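Local coordinates for RNA-dependent RNA polymerase (Dera Ghazi Khan orthonairovirus, PDB 6DX2), which probably serves as a whole as the viral RNA-directed RNA polymerase, this N-terminal piece being its ovarian-tumour-type (vOTU) cysteine protease domain, a deubiquitinase, at residues V18-Q23 / T129-G134; I114-W119 / L142-C147; C76-L81 / E104-S109; D7-Q12 / G136-A141; F25-Y30 / E152-M157. All blocks are in the same frame, centred on the assembly; numbering follows the deposited sequence.

Contact 1: V18-Q23 / T129-G134; sequences VYNSEQ and TATKYG
Ala130 and Ser21 face each other as a hydrogen-bonded antiparallel pair. Ser21 N donates to Ala130 O at 3.0 Å, while a water bridges Ala130 N to Ser21 O, standing in for the bond the strands no longer make directly. The small methyl of Ala130 suits this buried face, which it shares with Trp119 of the next strand. Thr131 turns to the other face, beside Asn20. With OG1 beside the backbone N (chi1 -53°), CG2 is left anti to that N and presses on Val18 CG1 at 3.3 Å, tighter than ordinary van der Waals contact. Lys132 pairs with Tyr19 through two backbone bonds, Tyr19 N to Lys132 O at 2.9 Å and Lys132 N to Tyr19 O at 2.7 Å. Its long chain runs alongside Tyr19, then bends at chi3 and chi4 (85° and 84°), bringing NZ over one ring face, 3.8 Å from the Tyr19 centroid, in a cation-pi contact. NZ also donates to Gly134 O at 2.8 Å and to Gly136 O, and meets Trp11 as a second cation-pi partner. Tyr133 returns to the Val18 side, its CE1 3.7 Å from Val18 CG2. Gly134 follows with positive phi, which favours glycine, and turns its carbonyl back to the lysine. Alternating faces and paired backbone bonds mark an antiparallel strand pair, here joining the N-terminal strand 18-21 to the central mixed sheet of the vOTU domain.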
# COMPACT_ATOMS: atom_id res chain seq x y z
N VAL A 18 -4.63 -7.46 -9.57
CA VAL A 18 -3.91 -6.21 -9.33
C VAL A 18 -4.19 -5.29 -10.50
O VAL A 18 -4.14 -5.70 -11.66
CB VAL A 18 -2.39 -6.47 -9.18
CG1 VAL A 18 -1.63 -5.20 -8.95
CG2 VAL A 18 -2.10 -7.56 -8.10
N TYR A 19 -4.53 -4.05 -10.21
CA TYR A 19 -4.82 -3.09 -11.25
C TYR A 19 -3.68 -2.12 -11.43
O TYR A 19 -3.03 -1.70 -10.46
CB TYR A 19 -6.05 -2.28 -10.93
CG TYR A 19 -7.31 -3.04 -10.61
CD1 TYR A 19 -7.48 -3.60 -9.36
CD2 TYR A 19 -8.36 -3.09 -11.55
CE1 TYR A 19 -8.66 -4.24 -9.01
CE2 TYR A 19 -9.58 -3.75 -11.22
CZ TYR A 19 -9.70 -4.32 -9.98
OH TYR A 19 -10.86 -4.90 -9.56
N ASN A 20 -3.51 -1.71 -12.68
CA ASN A 20 -2.53 -0.70 -12.99
C ASN A 20 -3.16 0.48 -13.72
O ASN A 20 -4.18 0.36 -14.42
CB ASN A 20 -1.37 -1.35 -13.78
CG ASN A 20 -0.31 -1.98 -12.84
OD1 ASN A 20 0.47 -1.25 -12.18
ND2 ASN A 20 -0.30 -3.32 -12.75
N SER A 21 -2.55 1.64 -13.51
CA SER A 21 -3.05 2.80 -14.20
C SER A 21 -1.87 3.59 -14.74
O SER A 21 -0.86 3.76 -14.06
CB SER A 21 -3.91 3.69 -13.31
OG SER A 21 -4.53 4.69 -14.12
N GLU A 22 -2.03 4.02 -16.00
CA GLU A 22 -1.05 4.79 -16.73
C GLU A 22 -1.29 6.29 -16.64
O GLU A 22 -0.41 7.06 -17.03
CB GLU A 22 -1.07 4.40 -18.22
CG GLU A 22 -0.85 2.91 -18.49
CD GLU A 22 -0.26 2.68 -19.86
OE1 GLU A 22 0.77 3.31 -20.18
OE2 GLU A 22 -0.82 1.86 -20.63
N GLN A 23 -2.47 6.71 -16.18
CA GLN A 23 -2.76 8.10 -15.86
C GLN A 23 -1.54 8.78 -15.23
O GLN A 23 -0.87 8.22 -14.37
CB GLN A 23 -3.97 8.13 -14.92
CG GLN A 23 -3.69 8.33 -13.43
CD GLN A 23 -2.77 7.28 -12.82
OE1 GLN A 23 -2.58 6.22 -13.38
NE2 GLN A 23 -2.12 7.63 -11.73
N THR A 129 3.95 5.37 -11.73
CA THR A 129 3.17 4.15 -11.84
C THR A 129 2.09 4.22 -10.76
O THR A 129 2.32 4.76 -9.68
CB THR A 129 4.03 2.87 -11.63
OG1 THR A 129 4.34 2.72 -10.25
CG2 THR A 129 5.34 2.90 -12.40
N ALA A 130 0.90 3.65 -11.03
CA ALA A 130 -0.07 3.46 -9.95
C ALA A 130 -0.55 2.02 -9.97
O ALA A 130 -0.87 1.48 -11.04
CB ALA A 130 -1.27 4.37 -10.04
N THR A 131 -0.59 1.41 -8.79
CA THR A 131 -0.97 -0.00 -8.67
C THR A 131 -2.01 -0.11 -7.58
O THR A 131 -1.81 0.40 -6.49
CB THR A 131 0.25 -0.86 -8.34
OG1 THR A 131 1.27 -0.60 -9.31
CG2 THR A 131 -0.08 -2.31 -8.42
N LYS A 132 -3.13 -0.76 -7.88
CA LYS A 132 -4.23 -0.79 -6.94
C LYS A 132 -4.49 -2.24 -6.55
O LYS A 132 -4.63 -3.11 -7.42
CB LYS A 132 -5.46 -0.15 -7.56
CG LYS A 132 -6.74 -0.27 -6.71
CD LYS A 132 -7.87 0.65 -7.26
CE LYS A 132 -8.61 -0.11 -8.39
NZ LYS A 132 -9.69 -1.05 -7.82
N TYR A 133 -4.55 -2.48 -5.26
CA TYR A 133 -4.77 -3.82 -4.71
C TYR A 133 -6.16 -3.80 -4.09
O TYR A 133 -6.38 -3.08 -3.11
CB TYR A 133 -3.72 -4.16 -3.66
CG TYR A 133 -2.35 -4.27 -4.25
CD1 TYR A 133 -1.90 -5.47 -4.73
CD2 TYR A 133 -1.51 -3.14 -4.34
CE1 TYR A 133 -0.63 -5.59 -5.29
CE2 TYR A 133 -0.23 -3.27 -4.94
CZ TYR A 133 0.15 -4.48 -5.41
OH TYR A 133 1.38 -4.67 -5.99
N GLY A 134 -7.10 -4.52 -4.68
CA GLY A 134 -8.47 -4.51 -4.19
C GLY A 134 -9.40 -3.85 -5.17
O GLY A 134 -9.00 -3.04 -6.00
O HOH W 1 1.30 2.43 -13.76

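Contact 2: I114-W119 / L142-C147; sequences ITIILW and LNLKLC
Trp119 and Asn143 meet edge-on. Asn143 OD1 lies in the plane of the indole and accepts from Trp119 NE1 at 2.9 Å, the amide plane turned 33° from the ring. Ile117 CG2 sits over one indole face toward its rim, and the rings of Phe25 and Phe31 also meet Trp119. The two segments are parallel neighbours in the mixed sheet of the vOTU domain, 116-119 having strand 127-133 along its other border. Five backbone bonds zip them together, among them Trp119 N to Leu144 O at 2.8 Å. Buried Asn143 is satisfied at both ends, since its ND2 donates to Val138 O; a polar side chain thus fits in the interior. The opposite face is aliphatic, as befits a surface covered by helices 42-52 and 102-112. There Ile116 CG2 touches Leu144 CD1 at 4.0 Å, Leu118 CB rests against Leu146 CD2, and Leu118 lies alongside Leu144, with its CD2 3.6 Å from Leu144 CD1.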
# COMPACT_ATOMS: atom_id res chain seq x y z
N ILE A 114 -9.92 -4.08 2.28
CA ILE A 114 -9.77 -2.69 1.92
C ILE A 114 -9.00 -2.67 0.61
O ILE A 114 -8.47 -3.67 0.13
CB ILE A 114 -9.05 -1.85 3.01
CG1 ILE A 114 -7.67 -2.41 3.25
CG2 ILE A 114 -9.88 -1.83 4.32
CD1 ILE A 114 -6.81 -1.73 4.39
N THR A 115 -8.99 -1.49 0.01
CA THR A 115 -8.24 -1.28 -1.22
C THR A 115 -7.06 -0.41 -0.87
O THR A 115 -7.21 0.56 -0.11
CB THR A 115 -9.16 -0.64 -2.26
OG1 THR A 115 -10.14 -1.63 -2.65
CG2 THR A 115 -8.41 -0.26 -3.56
N ILE A 116 -5.89 -0.75 -1.44
CA ILE A 116 -4.67 -0.01 -1.19
C ILE A 116 -4.06 0.35 -2.52
O ILE A 116 -3.97 -0.50 -3.41
CB ILE A 116 -3.65 -0.80 -0.34
CG1 ILE A 116 -4.30 -1.14 1.03
CG2 ILE A 116 -2.32 0.01 -0.27
CD1 ILE A 116 -3.46 -2.14 1.92
N ILE A 117 -3.67 1.61 -2.69
CA ILE A 117 -3.09 2.06 -3.95
C ILE A 117 -1.70 2.58 -3.69
O ILE A 117 -1.50 3.42 -2.80
CB ILE A 117 -3.96 3.14 -4.62
CG1 ILE A 117 -5.33 2.56 -4.87
CG2 ILE A 117 -3.27 3.68 -5.91
CD1 ILE A 117 -6.36 3.64 -5.39
N LEU A 118 -0.73 2.07 -4.45
CA LEU A 118 0.64 2.55 -4.35
C LEU A 118 0.85 3.50 -5.51
O LEU A 118 0.86 3.08 -6.67
CB LEU A 118 1.66 1.41 -4.40
CG LEU A 118 1.45 0.26 -3.40
CD1 LEU A 118 2.65 -0.78 -3.42
CD2 LEU A 118 1.17 0.81 -1.99
N TRP A 119 1.01 4.79 -5.20
CA TRP A 119 1.25 5.79 -6.23
C TRP A 119 2.75 6.02 -6.24
O TRP A 119 3.30 6.67 -5.34
CB TRP A 119 0.54 7.10 -5.89
CG TRP A 119 -0.97 6.99 -5.76
CD1 TRP A 119 -1.69 6.77 -4.60
CD2 TRP A 119 -1.93 7.11 -6.82
NE1 TRP A 119 -3.04 6.79 -4.88
CE2 TRP A 119 -3.21 6.99 -6.23
CE3 TRP A 119 -1.83 7.33 -8.20
CZ2 TRP A 119 -4.39 7.01 -6.96
CZ3 TRP A 119 -3.04 7.38 -8.95
CH2 TRP A 119 -4.28 7.22 -8.32
N LEU A 142 -6.74 3.16 0.85
CA LEU A 142 -5.53 3.71 1.48
C LEU A 142 -4.57 4.07 0.36
O LEU A 142 -3.99 3.18 -0.28
CB LEU A 142 -4.89 2.75 2.46
CG LEU A 142 -5.72 2.01 3.51
CD1 LEU A 142 -4.76 1.43 4.58
CD2 LEU A 142 -6.73 2.80 4.16
N ASN A 143 -4.39 5.36 0.16
CA ASN A 143 -3.56 5.91 -0.89
C ASN A 143 -2.20 6.17 -0.30
O ASN A 143 -2.09 7.01 0.59
CB ASN A 143 -4.18 7.20 -1.43
CG ASN A 143 -5.45 6.89 -2.20
OD1 ASN A 143 -5.35 6.32 -3.27
ND2 ASN A 143 -6.61 7.06 -1.57
N LEU A 144 -1.17 5.54 -0.88
CA LEU A 144 0.20 5.67 -0.39
C LEU A 144 1.05 6.27 -1.48
O LEU A 144 0.96 5.83 -2.63
CB LEU A 144 0.76 4.25 -0.02
CG LEU A 144 -0.04 3.53 1.07
CD1 LEU A 144 0.64 2.20 1.33
CD2 LEU A 144 -0.11 4.35 2.39
N LYS A 145 1.87 7.24 -1.10
CA LYS A 145 2.81 7.85 -2.00
C LYS A 145 4.16 7.20 -1.80
O LYS A 145 4.71 7.23 -0.68
CB LYS A 145 2.91 9.35 -1.77
CG LYS A 145 3.83 10.08 -2.75
CD LYS A 145 3.81 11.60 -2.49
CE LYS A 145 4.75 11.95 -1.36
NZ LYS A 145 4.58 13.37 -0.94
N LEU A 146 4.72 6.68 -2.88
CA LEU A 146 6.07 6.11 -2.85
C LEU A 146 6.97 7.07 -3.57
O LEU A 146 6.85 7.23 -4.79
CB LEU A 146 6.04 4.76 -3.57
CG LEU A 146 5.53 3.58 -2.76
CD1 LEU A 146 4.14 3.79 -2.15
CD2 LEU A 146 5.51 2.35 -3.68
N CYS A 147 7.88 7.68 -2.84
CA CYS A 147 8.69 8.73 -3.44
C CYS A 147 10.08 8.67 -2.82
O CYS A 147 10.20 8.70 -1.60
CB CYS A 147 8.04 10.10 -3.23
SG CYS A 147 8.84 11.43 -4.20

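Contact 3: C76-L81 / E104-S109; sequences CVQAKL and EAEILS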
# COMPACT_ATOMS: atom_id res chain seq x y z
N CYS A 76 -1.05 -15.12 -1.17
CA CYS A 76 0.02 -14.13 -1.03
C CYS A 76 0.94 -14.22 -2.25
O CYS A 76 2.07 -14.72 -2.18
CB CYS A 76 0.79 -14.39 0.25
SG CYS A 76 -0.27 -14.21 1.75
N VAL A 77 0.39 -13.81 -3.40
CA VAL A 77 1.04 -14.14 -4.68
C VAL A 77 2.45 -13.55 -4.73
O VAL A 77 3.43 -14.24 -5.07
CB VAL A 77 0.20 -13.64 -5.87
CG1 VAL A 77 0.92 -13.80 -7.21
CG2 VAL A 77 -1.15 -14.34 -5.90
N GLN A 78 2.57 -12.25 -4.38
CA GLN A 78 3.86 -11.61 -4.52
C GLN A 78 4.83 -12.11 -3.46
O GLN A 78 6.01 -12.32 -3.74
CB GLN A 78 3.72 -10.09 -4.45
CG GLN A 78 2.95 -9.45 -5.62
CD GLN A 78 3.56 -9.73 -7.00
OE1 GLN A 78 3.10 -10.62 -7.73
NE2 GLN A 78 4.59 -8.97 -7.35
N ALA A 79 4.33 -12.36 -2.24
CA ALA A 79 5.19 -12.89 -1.19
C ALA A 79 5.81 -14.22 -1.60
O ALA A 79 6.99 -14.47 -1.32
CB ALA A 79 4.40 -13.07 0.10
N LYS A 80 5.03 -15.09 -2.27
CA LYS A 80 5.51 -16.39 -2.76
C LYS A 80 6.64 -16.28 -3.77
O LYS A 80 7.39 -17.25 -3.94
CB LYS A 80 4.34 -17.14 -3.39
CG LYS A 80 3.40 -17.75 -2.39
CD LYS A 80 2.49 -18.76 -3.09
CE LYS A 80 1.21 -18.11 -3.63
NZ LYS A 80 0.23 -19.10 -4.25
N LEU A 81 6.79 -15.15 -4.44
CA LEU A 81 7.92 -14.97 -5.36
C LEU A 81 9.22 -14.69 -4.62
O LEU A 81 10.30 -15.00 -5.13
CB LEU A 81 7.67 -13.80 -6.32
CG LEU A 81 6.69 -14.05 -7.46
CD1 LEU A 81 7.18 -15.23 -8.28
CD2 LEU A 81 5.29 -14.29 -6.95
N GLU A 104 3.16 -6.48 0.92
CA GLU A 104 2.30 -6.16 2.04
C GLU A 104 1.02 -5.45 1.60
O GLU A 104 -0.01 -5.63 2.24
CB GLU A 104 3.06 -5.28 3.05
CG GLU A 104 4.12 -6.11 3.76
CD GLU A 104 5.27 -6.47 2.88
OE1 GLU A 104 5.68 -5.65 2.00
OE2 GLU A 104 5.72 -7.63 3.01
N ALA A 105 1.08 -4.63 0.56
CA ALA A 105 -0.16 -4.00 0.09
C ALA A 105 -1.13 -5.07 -0.40
O ALA A 105 -2.33 -5.04 -0.09
CB ALA A 105 0.18 -3.03 -1.04
N GLU A 106 -0.62 -6.04 -1.14
CA GLU A 106 -1.49 -7.11 -1.63
C GLU A 106 -2.12 -7.86 -0.46
O GLU A 106 -3.33 -8.08 -0.42
CB GLU A 106 -0.70 -8.05 -2.52
CG GLU A 106 -1.47 -9.33 -2.90
CD GLU A 106 -0.71 -10.12 -3.93
OE1 GLU A 106 0.33 -10.63 -3.54
OE2 GLU A 106 -1.18 -10.25 -5.10
N ILE A 107 -1.30 -8.22 0.53
CA ILE A 107 -1.81 -9.00 1.67
C ILE A 107 -2.79 -8.18 2.50
O ILE A 107 -3.89 -8.65 2.85
CB ILE A 107 -0.66 -9.52 2.55
CG1 ILE A 107 0.16 -10.57 1.80
CG2 ILE A 107 -1.22 -10.18 3.80
CD1 ILE A 107 1.51 -11.03 2.57
N LEU A 108 -2.42 -6.94 2.83
CA LEU A 108 -3.30 -6.15 3.69
C LEU A 108 -4.64 -5.87 3.02
O LEU A 108 -5.67 -5.80 3.69
CB LEU A 108 -2.62 -4.80 4.05
CG LEU A 108 -3.16 -4.20 5.33
CD1 LEU A 108 -3.16 -5.05 6.52
CD2 LEU A 108 -2.26 -2.96 5.61
N SER A 109 -4.64 -5.62 1.72
CA SER A 109 -5.92 -5.40 1.04
C SER A 109 -6.85 -6.59 1.21
O SER A 109 -8.06 -6.43 1.50
CB SER A 109 -5.67 -5.13 -0.43
OG SER A 109 -5.25 -6.26 -1.15
O HOH W 2 1.79 -11.04 -1.42
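Glu106 spans the gap between two helices to reach Gln78 in the first turn of the weakly bonded helix 77-81. With CG anti to the backbone N (chi1 171°) and the chain extended beyond it, OE1 receives Gln78 N at 2.9 Å in a nearly straight bond of 173°, through its syn lone pair. A water donates to the same OE1 at 2.6 Å and accepts from Ala79 N, so OE1 serves one backbone amide directly and the next through the water. The close-packed part is apolar and buried: Cys76 SG lies 3.7 Å from Ile107 CG1 and equally near its CD1, while Ile107 also rests on Ile65 and Phe68 of helix 58-71. A compact thiol and a branched aliphatic chain fill such a place well. Elsewhere the fit is looser. Ala79 CB approaches Ile107 CD1 only to 4.3 Å, and the side chains of the partly exposed Val77 and Gln78 bring only carbon near the carboxylate, with Gln78 CG 3.5 Å from Glu106 OE1. The amide N-H and the water's O-H pointing at OE1 would be expected to favour a negative charge on the buried Glu106, with perhaps a small contribution from the start of the short helix.

Contact 4: D7-Q12 / G136-A141; sequences DDINWQ and GLVSTA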
# COMPACT_ATOMS: atom_id res chain seq x y z
N ASP A 7 -11.91 9.08 -8.66
CA ASP A 7 -12.76 7.89 -8.72
C ASP A 7 -13.18 7.52 -10.15
O ASP A 7 -13.82 6.47 -10.33
CB ASP A 7 -14.00 8.05 -7.82
CG ASP A 7 -13.69 7.73 -6.35
OD1 ASP A 7 -12.55 7.48 -6.09
OD2 ASP A 7 -14.59 7.68 -5.50
N ASP A 8 -12.84 8.34 -11.15
CA ASP A 8 -13.13 8.04 -12.55
C ASP A 8 -11.90 7.58 -13.32
O ASP A 8 -11.95 7.53 -14.55
CB ASP A 8 -13.71 9.25 -13.25
CG ASP A 8 -15.01 9.67 -12.65
OD1 ASP A 8 -15.89 8.80 -12.42
OD2 ASP A 8 -15.14 10.88 -12.38
N ILE A 9 -10.80 7.28 -12.63
CA ILE A 9 -9.61 6.77 -13.29
C ILE A 9 -9.93 5.42 -13.89
O ILE A 9 -10.74 4.65 -13.34
CB ILE A 9 -8.43 6.65 -12.30
CG1 ILE A 9 -7.82 8.02 -12.04
CG2 ILE A 9 -7.31 5.68 -12.78
CD1 ILE A 9 -6.79 8.00 -10.91
N ASN A 10 -9.26 5.11 -15.01
CA ASN A 10 -9.35 3.83 -15.69
C ASN A 10 -8.26 2.87 -15.21
O ASN A 10 -7.06 3.09 -15.43
CB ASN A 10 -9.29 4.06 -17.20
CG ASN A 10 -10.52 4.81 -17.72
OD1 ASN A 10 -11.56 4.88 -17.04
ND2 ASN A 10 -10.41 5.38 -18.92
N TRP A 11 -8.67 1.80 -14.55
CA TRP A 11 -7.76 0.84 -13.93
C TRP A 11 -7.74 -0.42 -14.79
O TRP A 11 -8.79 -0.89 -15.22
CB TRP A 11 -8.21 0.50 -12.51
CG TRP A 11 -8.08 1.66 -11.58
CD1 TRP A 11 -9.05 2.54 -11.15
CD2 TRP A 11 -6.87 2.07 -10.95
NE1 TRP A 11 -8.50 3.45 -10.28
CE2 TRP A 11 -7.17 3.17 -10.12
CE3 TRP A 11 -5.59 1.56 -10.98
CZ2 TRP A 11 -6.20 3.82 -9.37
CZ3 TRP A 11 -4.59 2.20 -10.20
CH2 TRP A 11 -4.92 3.33 -9.40
N GLN A 12 -6.56 -0.95 -15.05
CA GLN A 12 -6.51 -2.13 -15.91
C GLN A 12 -6.14 -3.33 -15.06
O GLN A 12 -5.08 -3.31 -14.42
CB GLN A 12 -5.49 -1.91 -17.03
CG GLN A 12 -5.43 -3.04 -18.06
CD GLN A 12 -6.80 -3.68 -18.36
OE1 GLN A 12 -7.75 -2.99 -18.74
NE2 GLN A 12 -6.89 -5.00 -18.21
N GLY A 136 -11.83 -1.63 -4.89
CA GLY A 136 -12.52 -0.43 -4.48
C GLY A 136 -12.02 0.81 -5.22
O GLY A 136 -11.17 0.76 -6.10
N LEU A 137 -12.57 1.94 -4.84
CA LEU A 137 -12.32 3.20 -5.53
C LEU A 137 -11.23 4.01 -4.84
O LEU A 137 -11.01 3.85 -3.64
CB LEU A 137 -13.60 4.05 -5.55
CG LEU A 137 -14.84 3.41 -6.22
CD1 LEU A 137 -16.11 4.23 -5.92
CD2 LEU A 137 -14.58 3.25 -7.72
N VAL A 138 -10.61 4.94 -5.57
CA VAL A 138 -9.55 5.77 -4.97
C VAL A 138 -10.00 6.42 -3.65
O VAL A 138 -9.29 6.37 -2.64
CB VAL A 138 -9.05 6.83 -5.95
CG1 VAL A 138 -8.10 7.84 -5.21
CG2 VAL A 138 -8.33 6.18 -7.09
N SER A 139 -11.21 6.99 -3.64
CA SER A 139 -11.66 7.73 -2.47
C SER A 139 -11.82 6.86 -1.24
O SER A 139 -11.81 7.39 -0.13
CB SER A 139 -12.98 8.42 -2.75
OG SER A 139 -14.00 7.50 -3.08
N THR A 140 -11.98 5.53 -1.39
CA THR A 140 -12.09 4.66 -0.23
C THR A 140 -10.79 3.94 0.06
O THR A 140 -10.72 3.23 1.05
CB THR A 140 -13.22 3.61 -0.46
OG1 THR A 140 -12.96 2.83 -1.63
CG2 THR A 140 -14.55 4.29 -0.70
N ALA A 141 -9.81 4.05 -0.81
CA ALA A 141 -8.60 3.31 -0.64
C ALA A 141 -7.70 3.95 0.41
O ALA A 141 -7.83 5.14 0.74
CB ALA A 141 -7.83 3.23 -1.97
O HOH W 3 -11.04 4.72 -8.60
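Asp7 grips Ser139 with both carboxylate oxygens, tying the N-terminal loop to the short 3-10 turn 138-140, which lies in the connection from strand 127-133 to strand 142-147 of the vOTU sheet. Its CB is the stalk, and chi1 of -82° swings CG to 3.3 Å from Ser139 OG. From there the carboxylate forks. OD1 accepts from Ser139 N at 2.8 Å through its syn lone pair and also rests 3.6 Å from Leu137 CB; OD2 accepts the Ser139 hydroxyl over a modelled distance so short that its exact length is doubtful. One residue thus offers its amide and its hydroxyl to one carboxylate, a fork for which aspartate and serine are well suited. Val138 turns inward instead, which suits its branched apolar side chain: its CG2 meets the edge of the Trp11 indole, 3.9 Å from CZ2, and packs on Ile117 of the sheet. Beside this edge a water accepts from Trp11 NE1 at 3.3 Å and from Val138 N at 3.1 Å, linking the two loops a second time.

Contact 5: F25-Y30 / E152-M157; sequences FNLNDY and EPLQLM
Tyr30 and Met157 lie where the turn leading into edge strand 31-33 comes against the end of strand 150-156, its antiparallel neighbour in the vOTU sheet. The one hydrogen bond between the segments is made by the main chain: Met157 N donates to Tyr30 O at 3.0 Å, with an N-H...O angle of 157°. Leu156 CD2 comes to 3.4 Å from the same Tyr30 O, so a methyl group flanks the carbonyl that takes the bond. Met157 lays its flexible chain along the turn, with SD 3.9 Å from Asn28 O; the position of its methyl end is doubtful. Deeper in, Leu27 CD1 meets Leu154 CD1 at 4.3 Å, two buried leucines that also pack on Lys145 of strand 142-147. The turn has its own bracing. Asn26 OD1 accepts from Asn28 N at 3.0 Å, an Asx turn, for which the short amide side chain of asparagine is apt, and Tyr30 N donates to Leu27 O. Asn28 directs its ND2 to Ser33 OG, tying the turn to the strand that follows, while the Tyr30 side chain, which sets out away from strand 150-156, packs on Leu6. The chemistry, a single backbone bond and otherwise light apolar touches, implies that the strand end adds one polar tie and an apolar flank to a turn also held by its own bonds and by the 124-127 region.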
# COMPACT_ATOMS: atom_id res chain seq x y z
N PHE A 25 -0.45 12.46 -13.53
CA PHE A 25 -0.90 13.75 -13.02
C PHE A 25 -0.05 14.04 -11.79
O PHE A 25 0.66 13.16 -11.28
CB PHE A 25 -2.39 13.74 -12.66
CG PHE A 25 -2.72 12.72 -11.60
CD1 PHE A 25 -2.84 11.37 -11.92
CD2 PHE A 25 -2.88 13.07 -10.28
CE1 PHE A 25 -3.14 10.44 -10.96
CE2 PHE A 25 -3.16 12.14 -9.32
CZ PHE A 25 -3.29 10.84 -9.64
N ASN A 26 -0.23 15.22 -11.23
CA ASN A 26 0.46 15.56 -9.99
C ASN A 26 -0.40 15.21 -8.78
O ASN A 26 -1.50 15.75 -8.60
CB ASN A 26 0.87 17.03 -9.96
CG ASN A 26 1.86 17.26 -8.87
OD1 ASN A 26 1.47 17.46 -7.73
ND2 ASN A 26 3.16 17.11 -9.19
N LEU A 27 0.15 14.34 -7.92
CA LEU A 27 -0.54 13.90 -6.71
C LEU A 27 -1.10 15.07 -5.92
O LEU A 27 -2.21 14.98 -5.37
CB LEU A 27 0.42 13.12 -5.81
CG LEU A 27 0.78 11.75 -6.37
CD1 LEU A 27 1.78 11.10 -5.46
CD2 LEU A 27 -0.51 10.96 -6.53
N ASN A 28 -0.34 16.14 -5.80
CA ASN A 28 -0.77 17.14 -4.85
C ASN A 28 -1.83 18.07 -5.39
O ASN A 28 -2.24 18.97 -4.66
CB ASN A 28 0.45 17.87 -4.36
CG ASN A 28 1.31 16.97 -3.46
OD1 ASN A 28 2.50 16.83 -3.69
ND2 ASN A 28 0.67 16.31 -2.45
N ASP A 29 -2.30 17.85 -6.61
CA ASP A 29 -3.51 18.51 -7.05
C ASP A 29 -4.75 17.83 -6.52
O ASP A 29 -5.83 18.44 -6.54
CB ASP A 29 -3.53 18.57 -8.58
CG ASP A 29 -2.58 19.62 -9.11
OD1 ASP A 29 -2.28 20.58 -8.36
OD2 ASP A 29 -2.13 19.45 -10.27
N TYR A 30 -4.63 16.62 -6.01
CA TYR A 30 -5.80 15.85 -5.60
C TYR A 30 -5.69 15.35 -4.19
O TYR A 30 -6.72 15.04 -3.59
CB TYR A 30 -5.99 14.63 -6.53
CG TYR A 30 -6.21 15.10 -7.94
CD1 TYR A 30 -7.49 15.42 -8.40
CD2 TYR A 30 -5.14 15.30 -8.79
CE1 TYR A 30 -7.68 15.90 -9.69
CE2 TYR A 30 -5.31 15.78 -10.06
CZ TYR A 30 -6.58 16.08 -10.51
OH TYR A 30 -6.72 16.56 -11.80
N GLU A 152 4.62 7.71 2.24
CA GLU A 152 3.82 8.63 3.03
C GLU A 152 2.34 8.40 2.75
O GLU A 152 1.95 8.01 1.64
CB GLU A 152 4.19 10.08 2.70
CG GLU A 152 5.72 10.33 2.67
CD GLU A 152 6.41 10.19 4.04
OE1 GLU A 152 5.70 10.25 5.08
OE2 GLU A 152 7.67 10.04 4.08
N PRO A 153 1.50 8.58 3.74
CA PRO A 153 0.04 8.52 3.48
C PRO A 153 -0.44 9.73 2.68
O PRO A 153 0.07 10.83 2.83
CB PRO A 153 -0.55 8.52 4.91
CG PRO A 153 0.52 8.99 5.80
CD PRO A 153 1.83 8.98 5.12
N LEU A 154 -1.46 9.51 1.84
CA LEU A 154 -2.16 10.58 1.14
C LEU A 154 -3.61 10.60 1.61
O LEU A 154 -4.17 9.55 1.85
CB LEU A 154 -2.15 10.32 -0.38
CG LEU A 154 -0.72 10.30 -0.97
CD1 LEU A 154 -0.89 9.68 -2.41
CD2 LEU A 154 -0.17 11.73 -0.97
N GLN A 155 -4.24 11.79 1.66
CA GLN A 155 -5.69 11.86 1.83
C GLN A 155 -6.29 12.75 0.76
O GLN A 155 -5.67 13.74 0.36
CB GLN A 155 -6.03 12.38 3.24
CG GLN A 155 -5.47 11.40 4.30
CD GLN A 155 -5.85 11.72 5.72
OE1 GLN A 155 -5.46 12.77 6.27
NE2 GLN A 155 -6.57 10.80 6.36
N LEU A 156 -7.50 12.41 0.33
CA LEU A 156 -8.18 13.23 -0.68
C LEU A 156 -8.39 14.63 -0.15
O LEU A 156 -8.71 14.81 1.04
CB LEU A 156 -9.50 12.60 -1.11
CG LEU A 156 -9.30 11.58 -2.22
CD1 LEU A 156 -10.62 11.11 -2.70
CD2 LEU A 156 -8.54 12.23 -3.34
N MET A 157 -8.13 15.61 -1.00
CA MET A 157 -8.16 17.00 -0.58
C MET A 157 -9.58 17.47 -0.34
O MET A 157 -10.54 16.97 -0.94
CB MET A 157 -7.52 17.91 -1.62
CG MET A 157 -6.06 18.13 -1.36
SD MET A 157 -5.38 19.40 -2.42
CE MET A 157 -6.41 19.25 -3.83

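How the contacts relate
From the N terminus the chain opens contact 4 at 7-12, contact 1 at 18-23 and contact 5 at 25-30 before entering the helices. Contact 3 is the first to close, joining helices 77-82 and 102-112, and is nested inside all three of those loops. Contact 2 then opens at 114-119; contact 1 closes at 129-134, contact 4 at 136-141, contact 2 at 142-147 and contact 5 at 152-157. Contact 1 therefore nests within contact 4 and contact 2 within contact 5, whereas contact 1 crosses contacts 2 and 5, and contact 4 crosses the same two. The N-terminal segments are thus tied to the sheet, and helix 102-112 joins contact 3 to it.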